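Local coordinates for protein response regulator aspartate phosphatase H (Bacillus subtilis, PDB 3Q15) that dephosphorylates the sporulation phosphotransferase Spo0F and also acts on the competence regulator ComA, helping to separate competence and sporulation in time, at residues V14-W19 with L52-L57; F26-A31 with L64-L69; E126-L131 with E142-V147. One frame throughout, in Å; residues are numbered along the deposited sequence.

Contacts 1 and 2 belong to the small N-terminal helical bundle and share helix 49-67, which meets helix 9-24 in the first and the start of helix 28-41 in the second. Their centres lie about 15 Å apart, and Trp19 of contact 1 packs on Ala31 of contact 2. Contact 1 is largely buried and combines aromatic packing with a tyrosine-amide hydrogen bond; contact 2, at the bundle end, is partly buried and apolar across its interface. Contact 3 is again buried but lies in the TPR region, where a phenylalanine fills the joint between helices and the glutamate beside it pairs with an arginine of a second subunit.

Contact 1: V14-W19 with L52-L57; sequences VKINEW and LIYYSL
Ile16 and Tyr54 meet methyl to ring: Ile16 CG2 sits over one face of the phenol, 3.6 Å from the centroid of the Tyr54 ring and close to its normal, a CH-pi contact displaced toward the rim. The same ring is held at its polar end, where Tyr54 OH donates to Asn17 OD1 at 2.7 Å. The C=O...donor angle is 148°, and the hydroxyl is tilted out of the carbonyl plane, with amide and ring planes steeply inclined to each other. The tyrosine reaches this place because its CG lies anti to the backbone N (chi1 -177°), sending the ring across to helix 9-24. A phenylalanine here would probably leave Asn17 OD1 without its hydroxyl mate. Residues 14-19 and 52-57 run almost parallel, 12° between their segment axes, which come within 10.7 Å of each other, on the first and third helices of the N-terminal three-helix bundle. Beside the phenol, Ile16 CD1 rests 4.1 Å from Tyr55 CB, and the Trp19 indole presents its edge, CZ3 lying 4.0 Å from Tyr55 CD1. A second shell fixes the polar groups: Asn17 ND2 bonds to Ser103 O, Trp19 NE1 to His62 ND1, and Tyr55 OH to Glu39. Tyr102 meets the Tyr54 ring, while an apolar side chain of another protein's chain packs on Tyr55.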
loop_
_atom_site.group_PDB
_atom_site.type_symbol
_atom_site.label_atom_id
_atom_site.label_comp_id
_atom_site.label_asym_id
_atom_site.label_seq_id
_atom_site.Cartn_x
_atom_site.Cartn_y
_atom_site.Cartn_z
ATOM N N VAL A 14 19.227 -3.709 12.557
ATOM C CA VAL A 14 18.444 -4.136 13.711
ATOM C C VAL A 14 19.318 -4.411 14.936
ATOM O O VAL A 14 18.861 -4.270 16.066
ATOM C CB VAL A 14 17.545 -5.354 13.407
ATOM C CG1 VAL A 14 16.472 -4.981 12.396
ATOM C CG2 VAL A 14 18.373 -6.533 12.919
ATOM N N LYS A 15 20.571 -4.797 14.713
ATOM C CA LYS A 15 21.505 -4.971 15.820
ATOM C C LYS A 15 21.855 -3.611 16.426
ATOM O O LYS A 15 22.016 -3.486 17.642
ATOM C CB LYS A 15 22.771 -5.706 15.376
ATOM C CG LYS A 15 23.807 -5.855 16.479
ATOM C CD LYS A 15 24.971 -6.734 16.053
ATOM C CE LYS A 15 24.520 -8.167 15.804
ATOM N NZ LYS A 15 25.665 -9.079 15.525
ATOM N N ILE A 16 21.964 -2.598 15.569
ATOM C CA ILE A 16 22.154 -1.220 16.019
ATOM C C ILE A 16 20.945 -0.752 16.835
ATOM O O ILE A 16 21.091 -0.054 17.839
ATOM C CB ILE A 16 22.392 -0.260 14.830
ATOM C CG1 ILE A 16 23.720 -0.584 14.143
ATOM C CG2 ILE A 16 22.382 1.189 15.297
ATOM C CD1 ILE A 16 24.071 0.345 13.002
ATOM N N ASN A 17 19.753 -1.149 16.397
ATOM C CA ASN A 17 18.529 -0.890 17.145
ATOM C C ASN A 17 18.619 -1.479 18.546
ATOM O O ASN A 17 18.156 -0.878 19.514
ATOM C CB ASN A 17 17.322 -1.501 16.429
ATOM C CG ASN A 17 16.969 -0.773 15.148
ATOM O OD1 ASN A 17 17.662 0.160 14.733
ATOM N ND2 ASN A 17 15.889 -1.202 14.507
ATOM N N GLU A 18 19.199 -2.673 18.640
ATOM C CA GLU A 18 19.353 -3.342 19.919
ATOM C C GLU A 18 20.399 -2.608 20.740
ATOM O O GLU A 18 20.246 -2.429 21.947
ATOM C CB GLU A 18 19.765 -4.803 19.721
ATOM C CG GLU A 18 19.950 -5.562 21.019
ATOM C CD GLU A 18 18.685 -5.604 21.853
ATOM O OE1 GLU A 18 18.795 -5.703 23.093
ATOM O OE2 GLU A 18 17.583 -5.543 21.266
ATOM N N TRP A 19 21.467 -2.193 20.065
ATOM C CA TRP A 19 22.508 -1.375 20.673
ATOM C C TRP A 19 21.879 -0.126 21.300
ATOM O O TRP A 19 22.162 0.217 22.450
ATOM C CB TRP A 19 23.546 -1.006 19.607
ATOM C CG TRP A 19 24.642 -0.093 20.062
ATOM C CD1 TRP A 19 24.958 0.243 21.346
ATOM C CD2 TRP A 19 25.563 0.614 19.225
ATOM N NE1 TRP A 19 26.021 1.113 21.360
ATOM C CE2 TRP A 19 26.412 1.357 20.065
ATOM C CE3 TRP A 19 25.755 0.688 17.838
ATOM C CZ2 TRP A 19 27.432 2.165 19.575
ATOM C CZ3 TRP A 19 26.766 1.488 17.351
ATOM C CH2 TRP A 19 27.595 2.217 18.217
ATOM N N LEU A 52 25.883 3.215 7.545
ATOM C CA LEU A 52 27.086 3.779 8.154
ATOM C C LEU A 52 26.810 5.105 8.860
ATOM O O LEU A 52 27.424 5.410 9.879
ATOM C CB LEU A 52 28.184 3.974 7.108
ATOM C CG LEU A 52 28.640 2.733 6.342
ATOM C CD1 LEU A 52 29.772 3.090 5.392
ATOM C CD2 LEU A 52 29.070 1.636 7.300
ATOM N N ILE A 53 25.897 5.896 8.305
ATOM C CA ILE A 53 25.483 7.141 8.937
ATOM C C ILE A 53 24.767 6.841 10.243
ATOM O O ILE A 53 25.039 7.461 11.267
ATOM C CB ILE A 53 24.543 7.954 8.030
ATOM C CG1 ILE A 53 25.282 8.423 6.776
ATOM C CG2 ILE A 53 23.975 9.146 8.789
ATOM C CD1 ILE A 53 24.440 9.291 5.879
ATOM N N TYR A 54 23.852 5.877 10.199
ATOM C CA TYR A 54 23.121 5.449 11.388
ATOM C C TYR A 54 24.100 4.951 12.448
ATOM O O TYR A 54 23.942 5.224 13.639
ATOM C CB TYR A 54 22.119 4.352 11.015
ATOM C CG TYR A 54 21.244 3.867 12.150
ATOM C CD1 TYR A 54 20.932 4.689 13.225
ATOM C CD2 TYR A 54 20.732 2.574 12.146
ATOM C CE1 TYR A 54 20.130 4.237 14.261
ATOM C CE2 TYR A 54 19.934 2.116 13.173
ATOM C CZ TYR A 54 19.636 2.950 14.229
ATOM O OH TYR A 54 18.840 2.488 15.256
ATOM N N TYR A 55 25.125 4.230 12.003
ATOM C CA TYR A 55 26.172 3.746 12.895
ATOM C C TYR A 55 26.934 4.890 13.568
ATOM O O TYR A 55 27.161 4.863 14.779
ATOM C CB TYR A 55 27.147 2.837 12.140
ATOM C CG TYR A 55 28.476 2.659 12.843
ATOM C CD1 TYR A 55 28.623 1.739 13.872
ATOM C CD2 TYR A 55 29.580 3.418 12.480
ATOM C CE1 TYR A 55 29.838 1.580 14.519
ATOM C CE2 TYR A 55 30.797 3.265 13.121
ATOM C CZ TYR A 55 30.919 2.344 14.139
ATOM O OH TYR A 55 32.128 2.192 14.777
ATOM N N SER A 56 27.335 5.881 12.776
ATOM C CA SER A 56 28.101 7.016 13.288
ATOM C C SER A 56 27.291 7.873 14.255
ATOM O O SER A 56 27.814 8.345 15.265
ATOM C CB SER A 56 28.639 7.878 12.141
ATOM O OG SER A 56 29.634 7.180 11.414
ATOM N N LEU A 57 26.017 8.079 13.944
ATOM C CA LEU A 57 25.134 8.786 14.857
ATOM C C LEU A 57 24.990 8.007 16.167
ATOM O O LEU A 57 25.001 8.591 17.254
ATOM C CB LEU A 57 23.765 9.013 14.215
ATOM C CG LEU A 57 23.723 9.898 12.966
ATOM C CD1 LEU A 57 22.317 9.922 12.376
ATOM C CD2 LEU A 57 24.210 11.314 13.275
#

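Contact 2: F26-A31 with L64-L69; sequences FSVPDA and LMLDYL
Phe26 and Met65 are the centre of an apolar contact at one end of the N-terminal three-helix bundle, where the turn between helices 9-24 and 28-41 lies against the end of helix 49-67 and the residues just after it. No hydrogen bond crosses it; the joint rests on hydrocarbon and one sulfur. The Met65 chain runs antiparallel alongside the Phe26 side chain, bringing Met65 CG to 3.7 Å from Phe26 CD1. Its sulfur stands obliquely to the ring, with Met65 SD 5.4 Å from the centroid of the Phe26 ring and 46° off the normal, a Met-aromatic contact. The thioether runs out extended and then turns at its end (chi3 62°), which carries the methyl toward the new helix: Met65 CE reaches Ala31 CB at 3.9 Å. Branched side chains continue the packing. Val28 divides its methyls between two leucines, CG2 lying 3.6 Å from Leu69 CD1 and CG1 lying 4.1 Å from Leu66 CD2. Leu69 also reaches the phenyl ring, with its CD2 at 3.9 Å from Phe26 CD1. The backbone that places the ring is a Schellman motif, with Phe26 at positive phi as its C-prime residue closing helix 9-24. Directly afterwards Ser27 takes the N-cap position of helix 28-41, but its OG donates to the Asp30 side chain, OD2 at 2.7 Å, from above the carboxylate plane, and makes no capping bond. Around this corner, Trp19 and Met22 of helix 9-24 pack on Ala31, Ile23 of the same helix touches Met65, and Leu84 and Ile88 bring helix 81-89 against Phe26.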
loop_
_atom_site.group_PDB
_atom_site.type_symbol
_atom_site.label_atom_id
_atom_site.label_comp_id
_atom_site.label_asym_id
_atom_site.label_seq_id
_atom_site.Cartn_x
_atom_site.Cartn_y
_atom_site.Cartn_z
ATOM N N PHE A 26 20.834 2.900 29.678
ATOM C CA PHE A 26 22.128 3.183 30.290
ATOM C C PHE A 26 22.837 1.934 30.806
ATOM O O PHE A 26 23.363 1.926 31.919
ATOM C CB PHE A 26 21.968 4.199 31.424
ATOM C CG PHE A 26 21.475 5.538 30.968
ATOM C CD1 PHE A 26 22.366 6.560 30.693
ATOM C CD2 PHE A 26 20.120 5.776 30.810
ATOM C CE1 PHE A 26 21.915 7.794 30.270
ATOM C CE2 PHE A 26 19.664 7.010 30.388
ATOM C CZ PHE A 26 20.562 8.019 30.119
ATOM N N SER A 27 22.848 0.882 29.995
ATOM C CA SER A 27 23.583 -0.328 30.341
ATOM C C SER A 27 24.900 -0.358 29.581
ATOM O O SER A 27 24.960 -0.834 28.449
ATOM C CB SER A 27 22.762 -1.576 30.020
ATOM O OG SER A 27 23.409 -2.743 30.505
ATOM N N VAL A 28 25.955 0.152 30.206
ATOM C CA VAL A 28 27.247 0.279 29.535
ATOM C C VAL A 28 27.820 -1.057 29.039
ATOM O O VAL A 28 28.194 -1.173 27.870
ATOM C CB VAL A 28 28.276 1.027 30.413
ATOM C CG1 VAL A 28 29.609 1.146 29.691
ATOM C CG2 VAL A 28 27.746 2.402 30.782
ATOM N N PRO A 29 27.888 -2.071 29.919
ATOM C CA PRO A 29 28.425 -3.374 29.506
ATOM C C PRO A 29 27.747 -3.910 28.246
ATOM O O PRO A 29 28.426 -4.275 27.290
ATOM C CB PRO A 29 28.103 -4.273 30.702
ATOM C CG PRO A 29 28.087 -3.343 31.864
ATOM C CD PRO A 29 27.489 -2.066 31.336
ATOM N N ASP A 30 26.421 -3.952 28.248
ATOM C CA ASP A 30 25.675 -4.444 27.093
ATOM C C ASP A 30 25.897 -3.576 25.850
ATOM O O ASP A 30 26.149 -4.093 24.759
ATOM C CB ASP A 30 24.185 -4.538 27.422
ATOM C CG ASP A 30 23.895 -5.548 28.516
ATOM O OD1 ASP A 30 24.423 -6.681 28.434
ATOM O OD2 ASP A 30 23.152 -5.209 29.463
ATOM N N ALA A 31 25.807 -2.260 26.019
ATOM C CA ALA A 31 26.021 -1.340 24.906
ATOM C C ALA A 31 27.395 -1.541 24.271
ATOM O O ALA A 31 27.531 -1.500 23.049
ATOM C CB ALA A 31 25.846 0.105 25.359
ATOM N N LEU A 64 27.477 10.164 24.285
ATOM C CA LEU A 64 26.660 11.005 25.150
ATOM C C LEU A 64 26.287 10.261 26.424
ATOM O O LEU A 64 26.285 10.837 27.508
ATOM C CB LEU A 64 25.393 11.466 24.422
ATOM C CG LEU A 64 25.560 12.600 23.410
ATOM C CD1 LEU A 64 24.239 12.917 22.729
ATOM C CD2 LEU A 64 26.123 13.842 24.088
ATOM N N MET A 65 25.968 8.977 26.289
ATOM C CA MET A 65 25.615 8.160 27.445
ATOM C C MET A 65 26.767 8.095 28.444
ATOM O O MET A 65 26.563 8.240 29.649
ATOM C CB MET A 65 25.221 6.748 27.017
ATOM C CG MET A 65 25.024 5.800 28.188
ATOM S SD MET A 65 24.719 4.107 27.663
ATOM C CE MET A 65 26.252 3.735 26.812
ATOM N N LEU A 66 27.972 7.872 27.932
ATOM C CA LEU A 66 29.168 7.841 28.764
ATOM C C LEU A 66 29.430 9.198 29.415
ATOM O O LEU A 66 29.811 9.269 30.581
ATOM C CB LEU A 66 30.386 7.404 27.942
ATOM C CG LEU A 66 30.290 6.046 27.239
ATOM C CD1 LEU A 66 31.492 5.814 26.338
ATOM C CD2 LEU A 66 30.147 4.911 28.248
ATOM N N ASP A 67 29.222 10.275 28.663
ATOM C CA ASP A 67 29.486 11.617 29.177
ATOM C C ASP A 67 28.511 12.025 30.279
ATOM O O ASP A 67 28.797 12.932 31.061
ATOM C CB ASP A 67 29.456 12.654 28.051
ATOM C CG ASP A 67 30.565 12.452 27.033
ATOM O OD1 ASP A 67 31.545 11.743 27.341
ATOM O OD2 ASP A 67 30.457 13.012 25.921
ATOM N N TYR A 68 27.359 11.363 30.336
ATOM C CA TYR A 68 26.333 11.707 31.318
ATOM C C TYR A 68 26.314 10.752 32.508
ATOM O O TYR A 68 25.468 10.870 33.394
ATOM C CB TYR A 68 24.949 11.768 30.663
ATOM C CG TYR A 68 24.648 13.084 29.975
ATOM C CD1 TYR A 68 23.930 14.080 30.625
ATOM C CD2 TYR A 68 25.084 13.333 28.679
ATOM C CE1 TYR A 68 23.652 15.284 30.004
ATOM C CE2 TYR A 68 24.812 14.534 28.050
ATOM C CZ TYR A 68 24.095 15.506 28.717
ATOM O OH TYR A 68 23.822 16.702 28.093
ATOM N N LEU A 69 27.250 9.807 32.524
ATOM C CA LEU A 69 27.351 8.852 33.624
ATOM C C LEU A 69 28.581 9.117 34.488
ATOM O O LEU A 69 28.825 8.410 35.466
ATOM C CB LEU A 69 27.374 7.413 33.097
ATOM C CG LEU A 69 26.067 6.852 32.528
ATOM C CD1 LEU A 69 26.279 5.453 31.976
ATOM C CD2 LEU A 69 24.967 6.851 33.582
#

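Contact 3: E126-L131 with E142-V147; sequences EAEKEL and EFHFKV. With SO4 (sulfate ion), chain F.
Glu128 lays its carboxylate beside His144 while its charge is paired with another chain: Glu128 OE1 forms a salt bridge with Arg125 of the second subunit, and Glu128 OE2 lies at the edge of the imidazole, 3.7 Å from His144 CE1. Carboxylate and imidazole planes are nearly perpendicular, at 83°. The histidine's own polar partner is His163, bonded to its ND1, so the imidazole is steadied from helix 157-172. Nearer the backbone, the aliphatic part of Glu128 does the packing. With CG opposite the backbone N across the CA-CB bond (chi1 -170°) and the chain extended beyond it, the side chain crosses Phe143 at about a right angle, Glu128 CB lying 3.7 Å from Phe143 CZ. Ala127 CB adds a contact at 4.1 Å to Phe143 CE1. Leu131 CD2 lies over one face of the phenyl ring toward the rim, 4.3 Å from Phe143 CG, and Val147 CG2, one turn on in the same helix as Phe143, over the opposite face, also toward its rim. On another side of helix 137-153, Lys146 NZ makes a weak hydrogen bond to a sulfate ion, probably from the crystallisation liquor, which is also hydrogen-bonded to Arg180. Phe143 also touches Tyr101 of helix 93-113, consistent with the helix-on-helix stacking of tetratricopeptide repeats, here at the junction of the predicted repeats TPR 1 and TPR 2.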
loop_
_atom_site.group_PDB
_atom_site.type_symbol
_atom_site.label_atom_id
_atom_site.label_comp_id
_atom_site.label_asym_id
_atom_site.label_seq_id
_atom_site.Cartn_x
_atom_site.Cartn_y
_atom_site.Cartn_z
ATOM N N GLU A 126 5.338 3.998 10.231
ATOM C CA GLU A 126 5.860 4.667 11.418
ATOM C C GLU A 126 7.090 5.497 11.075
ATOM O O GLU A 126 7.285 6.586 11.615
ATOM C CB GLU A 126 6.194 3.657 12.525
ATOM C CG GLU A 126 4.985 2.909 13.077
ATOM C CD GLU A 126 3.895 3.844 13.581
ATOM O OE1 GLU A 126 2.764 3.787 13.050
ATOM O OE2 GLU A 126 4.162 4.631 14.513
ATOM N N ALA A 127 7.918 4.978 10.173
ATOM C CA ALA A 127 9.126 5.678 9.754
ATOM C C ALA A 127 8.787 6.989 9.046
ATOM O O ALA A 127 9.387 8.031 9.323
ATOM C CB ALA A 127 9.977 4.785 8.860
ATOM N N GLU A 128 7.816 6.935 8.139
ATOM C CA GLU A 128 7.405 8.123 7.396
ATOM C C GLU A 128 6.964 9.258 8.328
ATOM O O GLU A 128 7.241 10.427 8.059
ATOM C CB GLU A 128 6.303 7.795 6.380
ATOM C CG GLU A 128 6.009 8.943 5.403
ATOM C CD GLU A 128 4.968 8.590 4.351
ATOM O OE1 GLU A 128 4.649 7.389 4.199
ATOM O OE2 GLU A 128 4.466 9.515 3.674
ATOM N N LYS A 129 6.298 8.913 9.430
ATOM C CA LYS A 129 5.807 9.928 10.371
ATOM C C LYS A 129 6.941 10.750 10.974
ATOM O O LYS A 129 6.712 11.833 11.512
ATOM C CB LYS A 129 4.981 9.295 11.496
ATOM C CG LYS A 129 3.772 8.499 11.031
ATOM C CD LYS A 129 2.940 8.021 12.217
ATOM C CE LYS A 129 2.079 6.818 11.851
ATOM N NZ LYS A 129 1.227 7.067 10.656
ATOM N N GLU A 130 8.161 10.226 10.894
ATOM C CA GLU A 130 9.335 10.921 11.416
ATOM C C GLU A 130 9.912 11.914 10.410
ATOM O O GLU A 130 10.650 12.828 10.781
ATOM C CB GLU A 130 10.415 9.921 11.832
ATOM C CG GLU A 130 10.012 9.016 12.981
ATOM C CD GLU A 130 9.594 9.800 14.208
ATOM O OE1 GLU A 130 8.651 9.361 14.900
ATOM O OE2 GLU A 130 10.209 10.854 14.478
ATOM N N LEU A 131 9.575 11.731 9.139
ATOM C CA LEU A 131 10.082 12.602 8.084
ATOM C C LEU A 131 9.748 14.082 8.286
ATOM O O LEU A 131 10.612 14.934 8.107
ATOM C CB LEU A 131 9.604 12.135 6.706
ATOM C CG LEU A 131 10.385 10.996 6.050
ATOM C CD1 LEU A 131 11.847 11.372 5.875
ATOM C CD2 LEU A 131 10.260 9.737 6.870
ATOM N N GLU A 142 14.515 10.147 -0.700
ATOM C CA GLU A 142 15.270 8.914 -0.570
ATOM C C GLU A 142 14.417 7.828 0.083
ATOM O O GLU A 142 14.432 6.673 -0.338
ATOM C CB GLU A 142 16.535 9.165 0.250
ATOM C CG GLU A 142 17.660 8.189 -0.025
ATOM C CD GLU A 142 18.376 8.457 -1.340
ATOM O OE1 GLU A 142 17.975 9.390 -2.072
ATOM O OE2 GLU A 142 19.349 7.732 -1.637
ATOM N N PHE A 143 13.664 8.215 1.106
ATOM C CA PHE A 143 12.738 7.306 1.759
ATOM C C PHE A 143 11.674 6.799 0.787
ATOM O O PHE A 143 11.380 5.602 0.733
ATOM C CB PHE A 143 12.058 7.995 2.936
ATOM C CG PHE A 143 10.882 7.238 3.470
ATOM C CD1 PHE A 143 11.061 6.193 4.363
ATOM C CD2 PHE A 143 9.597 7.555 3.064
ATOM C CE1 PHE A 143 9.981 5.487 4.853
ATOM C CE2 PHE A 143 8.513 6.852 3.548
ATOM C CZ PHE A 143 8.704 5.817 4.449
ATOM N N HIS A 144 11.090 7.720 0.029
ATOM C CA HIS A 144 10.041 7.363 -0.920
ATOM C C HIS A 144 10.557 6.446 -2.026
ATOM O O HIS A 144 9.863 5.527 -2.456
ATOM C CB HIS A 144 9.393 8.615 -1.513
ATOM C CG HIS A 144 8.512 9.343 -0.549
ATOM N ND1 HIS A 144 7.332 8.811 -0.075
ATOM C CD2 HIS A 144 8.641 10.556 0.036
ATOM C CE1 HIS A 144 6.772 9.667 0.762
ATOM N NE2 HIS A 144 7.545 10.734 0.846
ATOM N N PHE A 145 11.777 6.704 -2.476
ATOM C CA PHE A 145 12.393 5.905 -3.527
ATOM C C PHE A 145 12.636 4.469 -3.072
ATOM O O PHE A 145 12.264 3.517 -3.761
ATOM C CB PHE A 145 13.711 6.546 -3.955
ATOM C CG PHE A 145 14.446 5.781 -5.017
ATOM C CD1 PHE A 145 14.211 6.034 -6.358
ATOM C CD2 PHE A 145 15.382 4.821 -4.673
ATOM C CE1 PHE A 145 14.893 5.339 -7.340
ATOM C CE2 PHE A 145 16.068 4.119 -5.651
ATOM C CZ PHE A 145 15.822 4.380 -6.987
ATOM N N LYS A 146 13.262 4.320 -1.910
ATOM C CA LYS A 146 13.623 3.004 -1.398
ATOM C C LYS A 146 12.388 2.185 -1.045
ATOM O O LYS A 146 12.321 0.984 -1.302
ATOM C CB LYS A 146 14.543 3.143 -0.185
ATOM C CG LYS A 146 15.919 3.688 -0.531
ATOM C CD LYS A 146 16.753 3.938 0.708
ATOM C CE LYS A 146 18.138 4.444 0.336
ATOM N NZ LYS A 146 18.874 3.460 -0.513
ATOM N N VAL A 147 11.407 2.849 -0.454
ATOM C CA VAL A 147 10.150 2.209 -0.110
ATOM C C VAL A 147 9.382 1.844 -1.385
ATOM O O VAL A 147 8.751 0.791 -1.460
ATOM C CB VAL A 147 9.309 3.137 0.795
ATOM C CG1 VAL A 147 7.825 2.913 0.596
ATOM C CG2 VAL A 147 9.705 2.966 2.259
HETATM S S SO4 F . 21.241 2.620 -4.304
HETATM O O1 SO4 F . 21.690 3.589 -5.300
HETATM O O2 SO4 F . 22.252 1.577 -4.155
HETATM O O3 SO4 F . 21.039 3.287 -3.020
HETATM O O4 SO4 F . 19.986 2.019 -4.748
#